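Local coordinates for protein Hia (Haemophilus influenzae, PDB 1S7M) that probably mediates adhesion to host cells as a homotrimeric autotransporter, this piece being a receptor-recognition part of its passenger region, at residues 14-19 with 36-41. Residues are numbered along the deposited sequence; the frame is centred on the assembly and turned at random.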
loop_
_atom_site.group_PDB
_atom_site.type_symbol
_atom_site.label_atom_id
_atom_site.label_comp_id
_atom_site.label_asym_id
_atom_site.label_seq_id
_atom_site.Cartn_x
_atom_site.Cartn_y
_atom_site.Cartn_z
ATOM N N ASN A 14 -27.612 -17.219 14.746
ATOM C CA ASN A 14 -27.488 -17.881 16.033
ATOM C C ASN A 14 -26.922 -16.874 17.021
ATOM O O ASN A 14 -26.852 -15.685 16.722
ATOM C CB ASN A 14 -26.582 -19.108 15.943
ATOM C CG ASN A 14 -25.144 -18.749 15.641
ATOM O OD1 ASN A 14 -24.559 -17.877 16.291
ATOM N ND2 ASN A 14 -24.558 -19.428 14.659
ATOM N N LYS A 15 -26.524 -17.357 18.193
ATOM C CA LYS A 15 -25.984 -16.504 19.246
ATOM C C LYS A 15 -24.781 -15.647 18.825
ATOM O O LYS A 15 -24.655 -14.494 19.259
ATOM C CB LYS A 15 -25.593 -17.365 20.454
ATOM C CG LYS A 15 -24.537 -18.422 20.133
ATOM C CD LYS A 15 -24.139 -19.216 21.372
ATOM C CE LYS A 15 -23.167 -20.337 21.011
ATOM N NZ LYS A 15 -22.849 -21.218 22.180
ATOM N N ASP A 16 -23.930 -16.212 17.965
ATOM C CA ASP A 16 -22.708 -15.552 17.496
ATOM C C ASP A 16 -22.797 -14.651 16.267
ATOM O O ASP A 16 -21.909 -13.814 16.050
ATOM C CB ASP A 16 -21.617 -16.588 17.237
ATOM C CG ASP A 16 -21.262 -17.367 18.473
ATOM O OD1 ASP A 16 -21.396 -16.811 19.582
ATOM O OD2 ASP A 16 -20.840 -18.532 18.338
ATOM N N GLY A 17 -23.831 -14.828 15.453
ATOM C CA GLY A 17 -23.951 -13.983 14.286
ATOM C C GLY A 17 -24.827 -14.460 13.150
ATOM O O GLY A 17 -25.787 -15.212 13.342
ATOM N N LEU A 18 -24.468 -14.002 11.956
ATOM C CA LEU A 18 -25.163 -14.307 10.718
ATOM C C LEU A 18 -24.237 -15.017 9.736
ATOM O O LEU A 18 -23.224 -14.456 9.335
ATOM C CB LEU A 18 -25.649 -12.997 10.088
ATOM C CG LEU A 18 -26.434 -13.027 8.774
ATOM C CD1 LEU A 18 -27.831 -13.549 9.043
ATOM C CD2 LEU A 18 -26.534 -11.624 8.194
ATOM N N THR A 19 -24.586 -16.234 9.331
ATOM C CA THR A 19 -23.782 -16.978 8.362
ATOM C C THR A 19 -24.606 -17.391 7.125
ATOM O O THR A 19 -25.715 -17.921 7.256
ATOM C CB THR A 19 -23.192 -18.266 8.976
ATOM O OG1 THR A 19 -22.445 -17.948 10.152
ATOM C CG2 THR A 19 -22.267 -18.936 7.998
ATOM N N VAL A 36 -20.969 -12.478 9.241
ATOM C CA VAL A 36 -20.748 -11.351 10.130
ATOM C C VAL A 36 -21.054 -11.911 11.519
ATOM O O VAL A 36 -22.218 -12.037 11.915
ATOM C CB VAL A 36 -21.692 -10.179 9.838
ATOM C CG1 VAL A 36 -21.535 -9.118 10.907
ATOM C CG2 VAL A 36 -21.359 -9.566 8.486
ATOM N N THR A 37 -20.001 -12.271 12.243
ATOM C CA THR A 37 -20.137 -12.843 13.578
ATOM C C THR A 37 -19.285 -12.087 14.582
ATOM O O THR A 37 -18.568 -11.142 14.231
ATOM C CB THR A 37 -19.686 -14.320 13.617
ATOM O OG1 THR A 37 -18.255 -14.380 13.529
ATOM C CG2 THR A 37 -20.296 -15.106 12.455
ATOM N N LYS A 38 -19.364 -12.533 15.830
ATOM C CA LYS A 38 -18.628 -11.931 16.930
ATOM C C LYS A 38 -17.123 -12.080 16.706
ATOM O O LYS A 38 -16.323 -11.330 17.266
ATOM C CB LYS A 38 -19.034 -12.595 18.248
ATOM C CG LYS A 38 -18.570 -14.040 18.384
ATOM C CD LYS A 38 -19.082 -14.662 19.671
ATOM C CE LYS A 38 -18.150 -15.751 20.172
ATOM N NZ LYS A 38 -17.831 -16.784 19.150
ATOM N N ASP A 39 -16.745 -13.049 15.882
ATOM C CA ASP A 39 -15.346 -13.288 15.581
ATOM C C ASP A 39 -14.921 -12.492 14.362
ATOM O O ASP A 39 -13.792 -12.616 13.907
ATOM C CB ASP A 39 -15.101 -14.765 15.282
ATOM C CG ASP A 39 -15.415 -15.664 16.451
ATOM O OD1 ASP A 39 -15.572 -16.883 16.214
ATOM O OD2 ASP A 39 -15.493 -15.171 17.602
ATOM N N GLY A 40 -15.823 -11.696 13.805
ATOM C CA GLY A 40 -15.438 -10.934 12.638
ATOM C C GLY A 40 -16.293 -11.141 11.405
ATOM O O GLY A 40 -17.437 -11.592 11.492
ATOM N N ILE A 41 -15.724 -10.818 10.251
ATOM C CA ILE A 41 -16.448 -10.914 8.987
ATOM C C ILE A 41 -15.723 -11.751 7.947
ATOM O O ILE A 41 -14.520 -11.599 7.754
ATOM C CB ILE A 41 -16.683 -9.501 8.430
ATOM C CG1 ILE A 41 -17.531 -8.714 9.439
ATOM C CG2 ILE A 41 -17.314 -9.550 7.049
ATOM C CD1 ILE A 41 -17.650 -7.235 9.134
#
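L18 and V36 form an antiparallel hydrogen-bonded pair: L18 N reaches V36 O at 3.0 Å with a nearly straight N-H...O angle of 173°, although the donor stands above the carbonyl plane, and V36 N returns a bond of 3.0 Å to L18 O. One residue on, G17 and T37 make a non-hydrogen-bonded pair; G17, lacking a side chain, lets the CA atoms come to 4.0 Å, and its CA-H meets V36 O at 3.5 Å. Beyond this pair, K38 N donates to D16 O (2.9 Å), close to the line of the C=O bond although the N-H...O angle is only 140°. Strands 17-21 and 34-37, joined here, are the middle two of a four-stranded antiparallel sheet, which at I41 continues into the second subunit by parallel pairing.

The ionic contact is side by side. D16 and K38 point the same way, and the lysine methylenes run along the carboxylate, K38 CD lying 3.2 Å from D16 OD1. A bend at the end of the lysine chain (chi4 -53°) puts K38 NZ 3.6 Å from D16 OD2, a longer salt bridge than the 3.2 Å between K38 NZ and D39 OD2.

Both turns are braced internally. N14 OD1 accepts from G17 N, three residues on, an Asx motif; T37 OG1, set between its backbone N and carbonyl carbon, accepts from D39 N in an ST turn within the type I turn T37 to G40.

L18 and V36 lie on one face of the sheet, packing against both neighbouring subunits, and T37 on the opposite one. The chemistry thus divides: apolar side chains face the trimer core, while one lysine between two aspartates probably offsets their mutual repulsion and ties the adjacent turns together.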